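Local coordinates for protein glucose-resistance amylase regulator (Weissella paramesenteroides ATCC 33313, PDB 4RK6) that probably acts as a LacI-family transcriptional repressor that binds regulatory DNA, and holds glucose in the cleft of its sugar-binding part, at residues T191-T196 and Q202-A207. Numbering follows the deposited sequence.
Sequences TAAIAT and QGLINA
L204 meets A193 and A195 on one face of strand 192-195, and the flat element in this purely apolar contact is the strand itself, since no aromatic or amide side chain takes part. The opposite face carries A192 and I194, which pack against helix 110-123, while the two edges are occupied by backbone hydrogen bonds, A192 with A130 on one neighbouring strand and A193 with S220 and V222 on the other. Two apart in the strand, A193 and A195 point their methyls to the same face, toward the helix, with A193 CB and A195 CB 6.1 Å apart. One branch of the leucine does the touching: L204 CD1 lies 4.0 Å from A193 CB and a looser 4.4 Å from A195 CB, spanning the two. The side chain of L204 leaves the helix toward the strand; beyond CB, CG lies anti to the carbonyl carbon (chi1 -75°), and from there the CD1 branch reaches the two methyls. Alanine suits this face because its short side chain lets the helix settle close, with CA of A195 and CA of L204 8.6 Å apart; leucine suits the helix because it bridges that gap with a branched apolar end and asks for no polar partner. Just past the strand, T196 lines the glucose pocket, its OG1 hydrogen-bonded to H170 ND1 and D134 N. Strand 192-195, helix 198-210 and strand 220-223 form a beta-alpha-beta unit of the periplasmic-binding-protein-like fold; L204 also rests on I221 of strand 220-223 and on S178 and V179 of helix 172-182, so it sits where its own helix, helix 172-182 and the two strands meet.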
# COMPACT_ATOMS: atom_id res chain seq x y z
N THR A 191 -19.51 12.75 18.91
CA THR A 191 -18.37 12.52 19.80
C THR A 191 -17.45 11.39 19.34
O THR A 191 -16.34 11.24 19.86
CB THR A 191 -18.82 12.23 21.25
OG1 THR A 191 -19.63 11.02 21.28
CG2 THR A 191 -19.61 13.41 21.80
N ALA A 192 -17.95 10.59 18.40
CA ALA A 192 -17.22 9.45 17.84
C ALA A 192 -17.51 9.32 16.37
O ALA A 192 -18.59 9.67 15.88
CB ALA A 192 -17.61 8.16 18.55
N ALA A 193 -16.51 8.84 15.65
CA ALA A 193 -16.63 8.59 14.23
C ALA A 193 -16.18 7.16 13.93
O ALA A 193 -15.16 6.70 14.44
CB ALA A 193 -15.79 9.58 13.45
N ILE A 194 -16.97 6.46 13.14
CA ILE A 194 -16.63 5.14 12.64
C ILE A 194 -16.10 5.37 11.24
O ILE A 194 -16.81 5.85 10.36
CB ILE A 194 -17.84 4.20 12.61
CG1 ILE A 194 -18.38 4.02 14.03
CG2 ILE A 194 -17.44 2.87 12.01
CD1 ILE A 194 -19.68 3.25 14.14
N ALA A 195 -14.83 5.04 11.03
CA ALA A 195 -14.19 5.26 9.74
C ALA A 195 -14.26 4.01 8.89
O ALA A 195 -13.87 2.93 9.35
CB ALA A 195 -12.73 5.64 10.00
N THR A 196 -14.71 4.12 7.63
CA THR A 196 -14.95 2.92 6.82
C THR A 196 -13.67 2.26 6.30
O THR A 196 -13.72 1.15 5.75
CB THR A 196 -15.87 3.18 5.59
OG1 THR A 196 -15.23 4.09 4.68
CG2 THR A 196 -17.18 3.70 6.03
N GLN A 202 -6.94 7.90 9.76
CA GLN A 202 -5.72 8.70 9.77
C GLN A 202 -6.02 10.17 9.38
O GLN A 202 -5.42 11.12 9.92
CB GLN A 202 -4.69 8.08 8.85
CG GLN A 202 -3.39 8.83 8.77
CD GLN A 202 -2.59 8.73 10.04
OE1 GLN A 202 -1.88 7.74 10.27
NE2 GLN A 202 -2.69 9.76 10.89
N GLY A 203 -6.91 10.34 8.42
CA GLY A 203 -7.33 11.69 7.97
C GLY A 203 -7.99 12.45 9.08
O GLY A 203 -7.72 13.63 9.28
N LEU A 204 -8.87 11.77 9.80
CA LEU A 204 -9.54 12.36 10.95
C LEU A 204 -8.54 12.78 12.04
O LEU A 204 -8.63 13.90 12.60
CB LEU A 204 -10.50 11.35 11.55
CG LEU A 204 -11.79 11.14 10.75
CD1 LEU A 204 -12.45 9.85 11.20
CD2 LEU A 204 -12.73 12.30 10.97
N ILE A 205 -7.58 11.91 12.36
CA ILE A 205 -6.57 12.24 13.36
C ILE A 205 -5.81 13.51 12.96
O ILE A 205 -5.64 14.43 13.78
CB ILE A 205 -5.57 11.08 13.54
CG1 ILE A 205 -6.22 9.95 14.34
CG2 ILE A 205 -4.29 11.58 14.21
CD1 ILE A 205 -5.34 8.73 14.43
N ASN A 206 -5.38 13.57 11.71
CA ASN A 206 -4.60 14.71 11.27
C ASN A 206 -5.42 15.99 11.22
O ASN A 206 -4.89 17.05 11.53
CB ASN A 206 -3.91 14.44 9.92
CG ASN A 206 -2.67 13.59 10.09
OD1 ASN A 206 -2.29 13.27 11.21
ND2 ASN A 206 -2.03 13.24 9.00
N ALA A 207 -6.69 15.90 10.82
CA ALA A 207 -7.53 17.11 10.76
C ALA A 207 -7.67 17.66 12.16
O ALA A 207 -7.56 18.88 12.38
CB ALA A 207 -8.89 16.81 10.15